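Local coordinates for protein putative thiosulfate sulfurtransferase YNJE (Escherichia coli, PDB 2WLR) that transfers sulfur as a periplasmic thiosulfate sulfurtransferase, converting thiosulfate and hydrogen cyanide into thiocyanate and sulfite, at residues Ala217-Ala220 / Gln221-Tyr225; Asp344-Thr347 / Ala348-Lys351; Trp353-Lys356 / Pro357-Val361; Thr374-Tyr377 / Ala378-Met381. All blocks are in the same frame, centred on the assembly; numbering follows the deposited sequence.

Contact 1 of 4, residues Ala217-Ala220 / Gln221-Tyr225; sequences ARVA and QIMLY
A217 and Q221 open a ladder of four backbone bonds, each from a residue to the fourth before it, along helix 213-226, the helix of a beta-alpha-beta unit between strands 205-209 and 231-234 in a rhodanese domain. Q221 N donates to A217 O at 2.9 Å, and the pairs R218/I222, V219/M223 and A220/L224 repeat the pattern; N-H...O angles between 152° and 163° are the evidence for regular alpha-helix.

One apolar contact follows the same spacing. V219 and selenomethionine M223 run side by side in one direction, and M223 CE closes on V219 CG1 at 3.6 Å. That branch of V219 is anti to the backbone N (chi1 177°), which leans it toward the next turn. A220 packs instead on V231 and L233 of strand 231-234.

I222 reaches R218 differently: its CD1 sits 3.6 Å above one face of the R218 guanidinium, displaced toward the rim, R218 NE being the nearest atom of that side chain, at 3.7 Å.

The polar contacts hold that flat group in place. R218 NE forms a salt bridge with E178 and NH2 another with D390, two residues from different rhodanese repeats. At the guanidinium edge, in its plane, a water accepts from R218 NH1 at 2.8 Å and donates to Q221 OE1 at 2.6 Å.

Contact 2 of 4, residues Asp344-Thr347 / Ala348-Lys351; sequences DDIT and AMWK
I346 lays its CG2 methyl over the six-membered ring of W350, one helical turn on, in a CH-pi contact: the carbon is 3.5 Å from the ring centroid and only 5° off the ring normal. The two side chains lie alongside each other and point the same way. Both first torsions fit this, since I346 CG2 is anti to its own backbone N while W350 CG is anti to the carbonyl carbon (chi1 -73°), swinging the indole back over the preceding turn. The other branch of I346 meets selenomethionine M349 more loosely, CG1 to CE at 4.2 Å.

Beneath the side chains, W350 N donates to I346 O at 3.0 Å with an N-H...O angle of 164°, setting the spacing between the methyl and the ring. Further out, W350 NE1 is bonded to G321 O, and W383 meets the indole edge-to-face. With an alanine in place of W350, the I346 methyl is likely to lose its aromatic surface and G321 O this donor. T347 OG1 is hydrogen-bonded to A343 O, a turn back in the same helix. Helix 343-351 thus presents W350 inward, against T374 and A378 of helix 369-380 and F363 of strand 360-363, whereas A348 and K351 lie on its exposed side.

Contact 3 of 4, residues Trp353-Lys356 / Pro357-Val361; sequences WNIK and PEQQV
Q359 sends its side chain across to the backbone of N354 and K356. CB lies 3.2 Å from K356 O, and CG follows alongside the same carbonyl oxygen. The chain then runs extended (chi2 172°), carrying the amide to the backbone, with CD 3.5 Å from N354 O. OE1 accepts from K356 N at 3.0 Å, the donor standing well above the amide carbonyl plane, 70° out of it; S289 OG is a second partner of OE1. NE2 donates to N354 O at 2.9 Å and also to Q286 O. If a leucine stood in for Q359, K356 N and N354 O would probably lose these mates and the loop be freed to shift.

The backbone here forms a type I beta turn from K356 to Q359, closed by Q359 N to K356 O at 3.1 Å. Within the turn, E358 OE1 rests 3.6 Å from K356 CB, with the charged ends of the two side chains not in contact. N354, at positive phi, is the C-prime residue of the Schellman motif that ends helix 343-351. The loop therefore leads from that helix into strand 360-363; I355 of the loop and V361 of the strand both pack on V291 of the adjacent parallel strand 288-292.

Contact 4 of 4, residues Thr374-Tyr377 / Ala378-Met381; sequences TFMY and ARAM
From T374 to M381 the backbone is tied by four bonds of alpha-helical spacing, from A378 N to T374 O (2.9 Å, N-H...O 170°) through to M381 N to Y377 O (2.9 Å, 145°). R379 carries most of the side-chain contact. It runs extended from CG to NE and crosses F375 obliquely, touching it only through CD, which is 4.1 Å from F375 CE1; although the ring and guanidinium planes are just 4° apart, the guanidinium is not stacked on the ring. Selenomethionine M376 lies alongside R379 and brings its methyl CE to R379 NH1 at 3.6 Å. In M376 the bend at chi2 sets SE at the edge of the F375 ring, in plane, and the bend at chi3 directs CE toward R379.

Here helix 369-380 makes the beta-alpha-beta crossover between parallel strands 360-363 and 386-389 of the catalytic rhodanese domain. The loop before it holds C365, which forms the persulfide intermediate and is found here as 3-sulfinoalanine, and R370, a probable substrate-binding residue, lies near its start.

M376 O is gripped twice, by A380 N at 3.1 Å and by a water that donates to it at 2.9 Å. The same water accepts from R379 NH1, which also bonds V231 O. At the far end M381 curls beside Y377 O, with CG at 3.2 Å and SE at 3.6 Å.

Overall arrangement
All four contacts are local and follow in series; none nests in or crosses another. Contact 1 comes first, in the second rhodanese repeat. Contacts 2, 3 and 4 belong to the third: helix 343-351, the turn after it, and helix 369-380. Contact 2 leads directly into contact 3, where W350 O and I355 N lie 3.0 Å apart, a probable hydrogen bond; contact 3 is the one that closes a beta turn, ahead of strand 360-363. Contact 4 touches both contact 1 and contact 2, but not contact 3. M381 CE reaches back to T347 OG1 and I346 CG2 of contact 2, while A220, Q221 and L224 of contact 1 pack on M376, F375 and R379, joining the two repeats through their helices.

Contact 1 of 4, residues Ala217-Ala220 / Gln221-Tyr225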
ATOM      1  N   ALA A 217       2.116  -2.902   8.119  1.00  7.86           N
ATOM      2  CA  ALA A 217       3.140  -3.073   7.138  1.00  7.38           C
ATOM      3  C   ALA A 217       4.499  -3.333   7.759  1.00  6.47           C
ATOM      4  O   ALA A 217       5.313  -4.092   7.238  1.00  7.65           O
ATOM      5  CB  ALA A 217       3.233  -1.859   6.195  1.00  7.47           C
ATOM      6  N   ARG A 218       4.760  -2.660   8.870  1.00  6.79           N
ATOM      7  CA  ARG A 218       6.018  -2.851   9.576  1.00  6.76           C
ATOM      8  C   ARG A 218       6.163  -4.280  10.024  1.00  7.25           C
ATOM      9  O   ARG A 218       7.207  -4.907   9.806  1.00  8.29           O
ATOM     10  CB  ARG A 218       6.086  -1.863  10.744  1.00  7.59           C
ATOM     11  CG  ARG A 218       7.287  -2.073  11.673  1.00  8.08           C
ATOM     12  CD  ARG A 218       8.611  -1.868  10.994  1.00  8.59           C
ATOM     13  NE  ARG A 218       9.663  -1.648  11.991  1.00  9.14           N
ATOM     14  CZ  ARG A 218      10.968  -1.563  11.740  1.00  9.29           C
ATOM     15  NH1 ARG A 218      11.450  -1.747  10.525  1.00 10.34           N
ATOM     16  NH2 ARG A 218      11.814  -1.338  12.765  1.00  9.86           N
ATOM     17  N   VAL A 219       5.115  -4.795  10.674  1.00  7.43           N
ATOM     18  CA  VAL A 219       5.125  -6.184  11.123  1.00  8.23           C
ATOM     19  C   VAL A 219       5.238  -7.097   9.906  1.00  7.22           C
ATOM     20  O   VAL A 219       5.998  -8.059   9.907  1.00  8.20           O
ATOM     21  CB  VAL A 219       3.883  -6.516  11.940  1.00  7.66           C
ATOM     22  CG1 VAL A 219       3.845  -7.986  12.346  1.00  9.69           C
ATOM     23  CG2 VAL A 219       3.819  -5.642  13.190  1.00  9.58           C
ATOM     24  N   ALA A 220       4.497  -6.799   8.845  1.00  7.17           N
ATOM     25  CA  ALA A 220       4.516  -7.638   7.675  1.00  7.13           C
ATOM     26  C   ALA A 220       5.875  -7.756   7.052  1.00  8.30           C
ATOM     27  O   ALA A 220       6.286  -8.858   6.668  1.00  8.01           O
ATOM     28  CB  ALA A 220       3.501  -7.107   6.624  1.00  7.26           C
ATOM     29  N   GLN A 221       6.563  -6.640   6.841  1.00  8.69           N
ATOM     30  CA  GLN A 221       7.838  -6.675   6.165  1.00  8.60           C
ATOM     31  C   GLN A 221       8.850  -7.478   6.994  1.00  7.99           C
ATOM     32  O   GLN A 221       9.665  -8.232   6.447  1.00  8.12           O
ATOM     33  CB  GLN A 221       8.332  -5.256   5.871  1.00  8.71           C
ATOM     34  CG  GLN A 221       9.649  -5.154   5.064  1.00 10.63           C
ATOM     35  CD  GLN A 221      10.912  -5.268   5.919  1.00 10.42           C
ATOM     36  OE1 GLN A 221      10.846  -5.192   7.117  1.00 14.01           O
ATOM     37  NE2 GLN A 221      12.060  -5.493   5.274  1.00 14.23           N
ATOM     38  N   ILE A 222       8.786  -7.329   8.325  1.00  7.37           N
ATOM     39  CA  ILE A 222       9.693  -8.068   9.205  1.00  8.81           C
ATOM     40  C   ILE A 222       9.390  -9.577   9.144  1.00  8.50           C
ATOM     41  O   ILE A 222      10.296 -10.400   9.089  1.00  7.75           O
ATOM     42  CB  ILE A 222       9.643  -7.510  10.634  1.00  8.13           C
ATOM     43  CG1 ILE A 222      10.382  -6.170  10.669  1.00  9.53           C
ATOM     44  CG2 ILE A 222      10.331  -8.475  11.631  1.00  9.60           C
ATOM     45  CD1 ILE A 222      10.076  -5.319  11.876  1.00  9.58           C
HETATM   46  N   MSE A 223       8.116  -9.929   9.039  1.00  8.38           N
HETATM   47  CA  MSE A 223       7.761 -11.347   8.844  1.00  9.00           C
HETATM   48  C   MSE A 223       8.262 -11.905   7.536  1.00  9.31           C
HETATM   49  O   MSE A 223       8.706 -13.069   7.473  1.00  8.92           O
HETATM   50  CB  MSE A 223       6.259 -11.551   8.939  1.00  9.34           C
HETATM   51  CG  MSE A 223       5.747 -11.384  10.343  1.00 10.77           C
HETATM   52 SE   MSE A 223       3.875 -11.879  10.450  1.00 14.52          SE
HETATM   53  CE  MSE A 223       3.711 -11.618  12.420  1.00 14.68           C
ATOM     54  N   LEU A 224       8.220 -11.103   6.463  1.00  8.02           N
ATOM     55  CA  LEU A 224       8.716 -11.558   5.153  1.00  8.59           C
ATOM     56  C   LEU A 224      10.235 -11.790   5.239  1.00  8.39           C
ATOM     57  O   LEU A 224      10.748 -12.783   4.748  1.00  9.54           O
ATOM     58  CB  LEU A 224       8.387 -10.560   4.047  1.00  8.73           C
ATOM     59  CG  LEU A 224       6.930 -10.580   3.617  1.00  8.19           C
ATOM     60  CD1 LEU A 224       6.651  -9.310   2.804  1.00  9.80           C
ATOM     61  CD2 LEU A 224       6.558 -11.804   2.794  1.00 10.37           C
ATOM     62  N   TYR A 225      10.946 -10.866   5.873  1.00  8.56           N
ATOM     63  CA  TYR A 225      12.355 -11.042   6.149  1.00  8.68           C
ATOM     64  C   TYR A 225      12.612 -12.368   6.873  1.00  8.58           C
ATOM     65  O   TYR A 225      13.523 -13.130   6.496  1.00  8.97           O
ATOM     66  CB  TYR A 225      12.860  -9.855   6.994  1.00  8.41           C
ATOM     67  CG  TYR A 225      14.107 -10.111   7.771  1.00  8.20           C
ATOM     68  CD1 TYR A 225      15.344  -9.934   7.197  1.00  9.39           C
ATOM     69  CD2 TYR A 225      14.037 -10.517   9.093  1.00  9.00           C
ATOM     70  CE1 TYR A 225      16.522 -10.182   7.924  1.00  9.95           C
ATOM     71  CE2 TYR A 225      15.187 -10.787   9.817  1.00 10.26           C
ATOM     72  CZ  TYR A 225      16.426 -10.602   9.230  1.00 10.67           C
ATOM     73  OH  TYR A 225      17.571 -10.877   9.984  1.00 12.86           O
TER
HETATM   74  O   HOH W   1      10.432  -2.876   8.153  1.00 12.74           O

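Contact 2 of 4, residues Asp344-Thr347 / Ala348-Lys351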
ATOM      1  N   ASP A 344      -0.076   2.927 -11.301  1.00  8.75           N
ATOM      2  CA  ASP A 344       0.422   3.842 -12.328  1.00  9.72           C
ATOM      3  C   ASP A 344       0.794   5.169 -11.677  1.00  9.41           C
ATOM      4  O   ASP A 344       1.769   5.801 -12.041  1.00 10.35           O
ATOM      5  CB  ASP A 344      -0.652   4.071 -13.411  1.00 10.31           C
ATOM      6  CG  ASP A 344      -0.742   2.943 -14.422  1.00 16.75           C
ATOM      7  OD1 ASP A 344       0.107   2.028 -14.443  1.00 20.54           O
ATOM      8  OD2 ASP A 344      -1.697   2.987 -15.228  1.00 20.47           O
ATOM      9  N   ASP A 345      -0.024   5.634 -10.742  1.00 10.33           N
ATOM     10  CA  ASP A 345       0.216   6.916 -10.117  1.00 10.06           C
ATOM     11  C   ASP A 345       1.449   6.873  -9.198  1.00  9.17           C
ATOM     12  O   ASP A 345       2.271   7.769  -9.223  1.00  9.98           O
ATOM     13  CB  ASP A 345      -1.020   7.365  -9.363  1.00 10.97           C
ATOM     14  CG  ASP A 345      -2.225   7.564 -10.281  1.00 14.35           C
ATOM     15  OD1 ASP A 345      -2.051   7.577 -11.526  1.00 16.51           O
ATOM     16  OD2 ASP A 345      -3.347   7.687  -9.740  1.00 18.01           O
ATOM     17  N   ILE A 346       1.593   5.816  -8.413  1.00  8.30           N
ATOM     18  CA  ILE A 346       2.781   5.640  -7.590  1.00  8.41           C
ATOM     19  C   ILE A 346       4.022   5.555  -8.477  1.00  8.00           C
ATOM     20  O   ILE A 346       5.045   6.201  -8.186  1.00  8.78           O
ATOM     21  CB  ILE A 346       2.637   4.403  -6.652  1.00  8.23           C
ATOM     22  CG1 ILE A 346       1.500   4.662  -5.668  1.00  8.49           C
ATOM     23  CG2 ILE A 346       3.915   4.132  -5.906  1.00 10.00           C
ATOM     24  CD1 ILE A 346       1.033   3.486  -4.792  1.00  9.66           C
ATOM     25  N   THR A 347       3.941   4.757  -9.536  1.00  8.83           N
ATOM     26  CA  THR A 347       5.032   4.659 -10.478  1.00  9.37           C
ATOM     27  C   THR A 347       5.449   6.023 -11.020  1.00  9.74           C
ATOM     28  O   THR A 347       6.628   6.323 -11.071  1.00  9.91           O
ATOM     29  CB  THR A 347       4.713   3.690 -11.607  1.00  9.34           C
ATOM     30  OG1 THR A 347       4.364   2.422 -11.034  1.00 10.65           O
ATOM     31  CG2 THR A 347       5.897   3.541 -12.555  1.00 11.78           C
ATOM     32  N   ALA A 348       4.484   6.855 -11.363  1.00  9.63           N
ATOM     33  CA  ALA A 348       4.801   8.182 -11.931  1.00  9.67           C
ATOM     34  C   ALA A 348       5.448   9.094 -10.912  1.00 10.99           C
ATOM     35  O   ALA A 348       6.388   9.853 -11.231  1.00 11.27           O
ATOM     36  CB  ALA A 348       3.551   8.810 -12.460  1.00 10.49           C
HETATM   37  N   MSE A 349       4.986   9.059  -9.684  1.00 10.78           N
HETATM   38  CA  MSE A 349       5.568   9.956  -8.715  1.00 12.06           C
HETATM   39  C   MSE A 349       6.999   9.537  -8.385  1.00 11.00           C
HETATM   40  O   MSE A 349       7.862  10.401  -8.193  1.00 10.67           O
HETATM   41  CB  MSE A 349       4.678  10.214  -7.500  1.00 15.93           C
HETATM   42  CG  MSE A 349       4.621   9.227  -6.469  1.00 17.11           C
HETATM   43 SE   MSE A 349       3.202   9.855  -5.191  1.00 22.46          SE
HETATM   44  CE  MSE A 349       3.238   8.227  -4.172  1.00 19.74           C
ATOM     45  N   TRP A 350       7.267   8.231  -8.371  1.00 10.73           N
ATOM     46  CA  TRP A 350       8.631   7.722  -8.180  1.00 10.38           C
ATOM     47  C   TRP A 350       9.529   8.020  -9.393  1.00 10.36           C
ATOM     48  O   TRP A 350      10.682   8.448  -9.227  1.00 10.10           O
ATOM     49  CB  TRP A 350       8.629   6.232  -7.791  1.00 10.55           C
ATOM     50  CG  TRP A 350       8.168   5.988  -6.378  1.00  8.68           C
ATOM     51  CD1 TRP A 350       8.067   6.910  -5.379  1.00  8.80           C
ATOM     52  CD2 TRP A 350       7.761   4.743  -5.818  1.00  8.63           C
ATOM     53  NE1 TRP A 350       7.607   6.318  -4.236  1.00  9.34           N
ATOM     54  CE2 TRP A 350       7.420   4.993  -4.477  1.00  9.76           C
ATOM     55  CE3 TRP A 350       7.666   3.442  -6.322  1.00  9.43           C
ATOM     56  CZ2 TRP A 350       6.964   4.004  -3.620  1.00  9.50           C
ATOM     57  CZ3 TRP A 350       7.184   2.447  -5.474  1.00 10.06           C
ATOM     58  CH2 TRP A 350       6.877   2.734  -4.135  1.00 10.01           C
ATOM     59  N   LYS A 351       8.993   7.829 -10.594  1.00 11.01           N
ATOM     60  CA  LYS A 351       9.777   8.069 -11.809  1.00 12.03           C
ATOM     61  C   LYS A 351      10.280   9.490 -11.848  1.00 12.56           C
ATOM     62  O   LYS A 351      11.433   9.731 -12.265  1.00 12.73           O
ATOM     63  CB  LYS A 351       8.982   7.753 -13.069  1.00 12.48           C
ATOM     64  CG  LYS A 351       9.753   8.017 -14.374  1.00 14.00           C
ATOM     65  CD  LYS A 351       8.916   7.660 -15.577  1.00 16.17           C
ATOM     66  CE  LYS A 351       9.702   7.791 -16.869  1.00 18.09           C
ATOM     67  NZ  LYS A 351       8.733   7.854 -18.007  1.00 20.76           N
TER

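Contact 3 of 4, residues Trp353-Lys356 / Pro357-Val361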
ATOM      1  N   TRP A 353      11.323  11.303  -9.534  1.00 11.48           N
ATOM      2  CA  TRP A 353      12.527  11.413  -8.696  1.00 11.22           C
ATOM      3  C   TRP A 353      13.602  10.360  -9.034  1.00 11.59           C
ATOM      4  O   TRP A 353      14.488  10.080  -8.223  1.00 13.01           O
ATOM      5  CB  TRP A 353      12.123  11.363  -7.223  1.00 11.54           C
ATOM      6  CG  TRP A 353      11.815  12.666  -6.683  1.00 13.02           C
ATOM      7  CD1 TRP A 353      10.608  13.311  -6.705  1.00 12.85           C
ATOM      8  CD2 TRP A 353      12.725  13.539  -6.015  1.00 12.82           C
ATOM      9  NE1 TRP A 353      10.712  14.517  -6.069  1.00 14.90           N
ATOM     10  CE2 TRP A 353      12.003  14.700  -5.652  1.00 14.80           C
ATOM     11  CE3 TRP A 353      14.080  13.460  -5.692  1.00 13.57           C
ATOM     12  CZ2 TRP A 353      12.600  15.763  -4.960  1.00 16.01           C
ATOM     13  CZ3 TRP A 353      14.668  14.528  -5.005  1.00 14.69           C
ATOM     14  CH2 TRP A 353      13.924  15.656  -4.656  1.00 16.43           C
ATOM     15  N   ASN A 354      13.536   9.802 -10.234  1.00 11.36           N
ATOM     16  CA  ASN A 354      14.494   8.810 -10.705  1.00 12.25           C
ATOM     17  C   ASN A 354      14.518   7.516  -9.881  1.00 13.08           C
ATOM     18  O   ASN A 354      15.554   6.857  -9.723  1.00 14.74           O
ATOM     19  CB  ASN A 354      15.905   9.434 -10.804  1.00 12.18           C
ATOM     20  CG  ASN A 354      16.810   8.664 -11.736  1.00 15.33           C
ATOM     21  OD1 ASN A 354      16.354   7.997 -12.652  1.00 20.04           O
ATOM     22  ND2 ASN A 354      18.128   8.735 -11.479  1.00 18.34           N
ATOM     23  N   ILE A 355      13.339   7.130  -9.412  1.00 12.26           N
ATOM     24  CA  ILE A 355      13.128   5.853  -8.727  1.00 12.19           C
ATOM     25  C   ILE A 355      12.333   4.930  -9.666  1.00 12.29           C
ATOM     26  O   ILE A 355      11.231   5.264 -10.071  1.00 13.13           O
ATOM     27  CB  ILE A 355      12.350   6.071  -7.451  1.00 10.91           C
ATOM     28  CG1 ILE A 355      13.073   7.030  -6.497  1.00  9.99           C
ATOM     29  CG2 ILE A 355      12.023   4.724  -6.750  1.00 11.35           C
ATOM     30  CD1 ILE A 355      12.154   7.732  -5.480  1.00 10.85           C
ATOM     31  N   LYS A 356      12.915   3.800 -10.031  1.00 12.55           N
ATOM     32  CA  LYS A 356      12.450   3.023 -11.161  1.00 13.46           C
ATOM     33  C   LYS A 356      12.539   1.530 -10.848  1.00 12.62           C
ATOM     34  O   LYS A 356      13.413   1.127 -10.089  1.00 12.10           O
ATOM     35  CB  LYS A 356      13.312   3.369 -12.385  1.00 14.86           C
ATOM     36  CG  LYS A 356      13.271   4.829 -12.794  1.00 18.16           C
ATOM     37  CD  LYS A 356      14.191   5.154 -13.962  1.00 21.62           C
ATOM     38  CE  LYS A 356      14.003   6.615 -14.364  1.00 24.32           C
ATOM     39  NZ  LYS A 356      14.943   7.014 -15.461  1.00 26.95           N
ATOM     40  N   PRO A 357      11.620   0.714 -11.402  1.00 13.41           N
ATOM     41  CA  PRO A 357      11.492  -0.669 -10.975  1.00 14.33           C
ATOM     42  C   PRO A 357      12.709  -1.548 -11.283  1.00 15.42           C
ATOM     43  O   PRO A 357      12.928  -2.555 -10.634  1.00 15.74           O
ATOM     44  CB  PRO A 357      10.263  -1.177 -11.746  1.00 15.12           C
ATOM     45  CG  PRO A 357       9.982  -0.188 -12.785  1.00 14.38           C
ATOM     46  CD  PRO A 357      10.587   1.102 -12.380  1.00 13.32           C
ATOM     47  N   GLU A 358      13.485  -1.176 -12.287  1.00 16.23           N
ATOM     48  CA  GLU A 358      14.654  -1.986 -12.666  1.00 17.57           C
ATOM     49  C   GLU A 358      15.838  -1.773 -11.712  1.00 17.09           C
ATOM     50  O   GLU A 358      16.839  -2.497 -11.776  1.00 19.08           O
ATOM     51  CB  GLU A 358      15.060  -1.700 -14.124  1.00 18.82           C
ATOM     52  CG  GLU A 358      15.496  -0.265 -14.411  1.00 22.33           C
ATOM     53  CD  GLU A 358      14.371   0.652 -14.931  1.00 27.17           C
ATOM     54  OE1 GLU A 358      13.182   0.458 -14.570  1.00 25.38           O
ATOM     55  OE2 GLU A 358      14.692   1.578 -15.722  1.00 31.47           O
ATOM     56  N   GLN A 359      15.709  -0.789 -10.822  1.00 13.93           N
ATOM     57  CA  GLN A 359      16.729  -0.461  -9.835  1.00 12.22           C
ATOM     58  C   GLN A 359      16.649  -1.375  -8.627  1.00 12.36           C
ATOM     59  O   GLN A 359      15.617  -1.969  -8.334  1.00 12.90           O
ATOM     60  CB  GLN A 359      16.566   0.973  -9.327  1.00 12.04           C
ATOM     61  CG  GLN A 359      16.847   2.072 -10.350  1.00 11.65           C
ATOM     62  CD  GLN A 359      16.473   3.450  -9.808  1.00 12.48           C
ATOM     63  OE1 GLN A 359      15.653   3.568  -8.896  1.00 14.37           O
ATOM     64  NE2 GLN A 359      17.074   4.501 -10.364  1.00 14.38           N
ATOM     65  N   GLN A 360      17.758  -1.450  -7.887  1.00 12.05           N
ATOM     66  CA  GLN A 360      17.723  -1.947  -6.522  1.00 11.84           C
ATOM     67  C   GLN A 360      17.238  -0.773  -5.701  1.00 11.10           C
ATOM     68  O   GLN A 360      17.893   0.261  -5.661  1.00 12.88           O
ATOM     69  CB  GLN A 360      19.101  -2.384  -6.009  1.00 12.98           C
ATOM     70  CG  GLN A 360      19.052  -2.817  -4.551  1.00 13.62           C
ATOM     71  CD  GLN A 360      20.349  -3.383  -4.015  1.00 16.21           C
ATOM     72  OE1 GLN A 360      21.353  -3.381  -4.701  1.00 18.15           O
ATOM     73  NE2 GLN A 360      20.315  -3.898  -2.766  1.00 18.17           N
ATOM     74  N   VAL A 361      16.108  -0.937  -5.020  1.00 10.99           N
ATOM     75  CA  VAL A 361      15.460   0.178  -4.341  1.00 10.03           C
ATOM     76  C   VAL A 361      15.276  -0.158  -2.884  1.00  9.47           C
ATOM     77  O   VAL A 361      14.705  -1.184  -2.572  1.00 10.97           O
ATOM     78  CB  VAL A 361      14.076   0.468  -4.970  1.00 10.27           C
ATOM     79  CG1 VAL A 361      13.325   1.579  -4.196  1.00 10.96           C
ATOM     80  CG2 VAL A 361      14.275   0.891  -6.419  1.00 10.71           C
TER

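Contact 4 of 4, residues Thr374-Tyr377 / Ala378-Met381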
ATOM      1  N   THR A 374       5.441   1.450   2.004  1.00  7.07           N
ATOM      2  CA  THR A 374       5.837   1.566   0.608  1.00  8.21           C
ATOM      3  C   THR A 374       6.472   0.291   0.090  1.00  7.37           C
ATOM      4  O   THR A 374       6.261  -0.059  -1.077  1.00  8.71           O
ATOM      5  CB  THR A 374       6.771   2.751   0.308  1.00  9.57           C
ATOM      6  OG1 THR A 374       7.879   2.764   1.198  1.00 10.81           O
ATOM      7  CG2 THR A 374       5.994   4.057   0.487  1.00 11.54           C
ATOM      8  N   PHE A 375       7.260  -0.388   0.931  1.00  6.95           N
ATOM      9  CA  PHE A 375       7.784  -1.695   0.549  1.00  7.60           C
ATOM     10  C   PHE A 375       6.651  -2.640   0.167  1.00  6.99           C
ATOM     11  O   PHE A 375       6.711  -3.330  -0.867  1.00  7.39           O
ATOM     12  CB  PHE A 375       8.571  -2.323   1.684  1.00  8.07           C
ATOM     13  CG  PHE A 375       8.962  -3.744   1.441  1.00  8.12           C
ATOM     14  CD1 PHE A 375       8.116  -4.756   1.813  1.00  7.84           C
ATOM     15  CD2 PHE A 375      10.182  -4.067   0.886  1.00  9.71           C
ATOM     16  CE1 PHE A 375       8.467  -6.084   1.608  1.00 10.60           C
ATOM     17  CE2 PHE A 375      10.518  -5.401   0.677  1.00 10.00           C
ATOM     18  CZ  PHE A 375       9.644  -6.400   1.060  1.00  9.62           C
HETATM   19  N   MSE A 376       5.623  -2.729   1.010  1.00  7.04           N
HETATM   20  CA  MSE A 376       4.506  -3.630   0.696  1.00  7.10           C
HETATM   21  C   MSE A 376       3.788  -3.263  -0.586  1.00  8.20           C
HETATM   22  O   MSE A 376       3.416  -4.141  -1.348  1.00  7.86           O
HETATM   23  CB  MSE A 376       3.540  -3.760   1.875  1.00  7.72           C
HETATM   24  CG  MSE A 376       4.131  -4.344   3.141  1.00  6.30           C
HETATM   25 SE   MSE A 376       4.724  -6.193   2.937  1.00 11.14          SE
HETATM   26  CE  MSE A 376       2.943  -7.045   2.951  1.00 13.27           C
ATOM     27  N   TYR A 377       3.575  -1.976  -0.828  1.00  7.77           N
ATOM     28  CA  TYR A 377       2.986  -1.547  -2.100  1.00  7.98           C
ATOM     29  C   TYR A 377       3.888  -1.908  -3.304  1.00  7.72           C
ATOM     30  O   TYR A 377       3.423  -2.486  -4.262  1.00  7.46           O
ATOM     31  CB  TYR A 377       2.678  -0.063  -2.079  1.00  9.04           C
ATOM     32  CG  TYR A 377       1.648   0.376  -1.053  1.00  8.58           C
ATOM     33  CD1 TYR A 377       0.722  -0.541  -0.501  1.00  8.64           C
ATOM     34  CD2 TYR A 377       1.631   1.680  -0.585  1.00  9.63           C
ATOM     35  CE1 TYR A 377      -0.208  -0.150   0.426  1.00 10.22           C
ATOM     36  CE2 TYR A 377       0.678   2.069   0.342  1.00  9.93           C
ATOM     37  CZ  TYR A 377      -0.224   1.141   0.838  1.00 10.44           C
ATOM     38  OH  TYR A 377      -1.154   1.550   1.775  1.00 10.71           O
ATOM     39  N   ALA A 378       5.182  -1.606  -3.224  1.00  7.48           N
ATOM     40  CA  ALA A 378       6.100  -1.939  -4.319  1.00  8.01           C
ATOM     41  C   ALA A 378       6.162  -3.436  -4.576  1.00  8.76           C
ATOM     42  O   ALA A 378       6.220  -3.866  -5.694  1.00  9.25           O
ATOM     43  CB  ALA A 378       7.507  -1.411  -3.985  1.00  8.69           C
ATOM     44  N   ARG A 379       6.119  -4.237  -3.508  1.00  8.23           N
ATOM     45  CA  ARG A 379       6.058  -5.684  -3.627  1.00  9.56           C
ATOM     46  C   ARG A 379       4.801  -6.123  -4.404  1.00  8.99           C
ATOM     47  O   ARG A 379       4.891  -6.912  -5.359  1.00 10.13           O
ATOM     48  CB  ARG A 379       6.082  -6.297  -2.233  1.00  9.44           C
ATOM     49  CG  ARG A 379       5.956  -7.810  -2.208  1.00 11.48           C
ATOM     50  CD  ARG A 379       5.953  -8.318  -0.781  1.00 11.74           C
ATOM     51  NE  ARG A 379       5.618  -9.739  -0.623  1.00 12.68           N
ATOM     52  CZ  ARG A 379       4.512 -10.223  -0.066  1.00 11.51           C
ATOM     53  NH1 ARG A 379       3.515  -9.446   0.332  1.00 10.62           N
ATOM     54  NH2 ARG A 379       4.373 -11.545   0.035  1.00 14.60           N
ATOM     55  N   ALA A 380       3.635  -5.561  -4.050  1.00  8.70           N
ATOM     56  CA  ALA A 380       2.358  -5.872  -4.722  1.00  8.69           C
ATOM     57  C   ALA A 380       2.393  -5.407  -6.186  1.00  8.61           C
ATOM     58  O   ALA A 380       1.787  -6.016  -7.089  1.00  9.42           O
ATOM     59  CB  ALA A 380       1.222  -5.206  -3.970  1.00  9.96           C
HETATM   60  N   MSE A 381       3.142  -4.340  -6.432  1.00  8.80           N
HETATM   61  CA  MSE A 381       3.346  -3.780  -7.767  1.00 10.08           C
HETATM   62  C   MSE A 381       4.313  -4.589  -8.614  1.00 10.34           C
HETATM   63  O   MSE A 381       4.533  -4.254  -9.787  1.00 11.55           O
HETATM   64  CB  MSE A 381       3.853  -2.345  -7.645  1.00 10.34           C
HETATM   65  CG  MSE A 381       2.776  -1.383  -7.248  1.00 11.32           C
HETATM   66 SE   MSE A 381       3.418   0.329  -6.501  1.00 14.37          SE
HETATM   67  CE  MSE A 381       4.321   1.157  -7.947  1.00  7.74           C
TER
HETATM   68  O   HOH W   2       2.780  -6.853  -0.681  1.00 10.06           O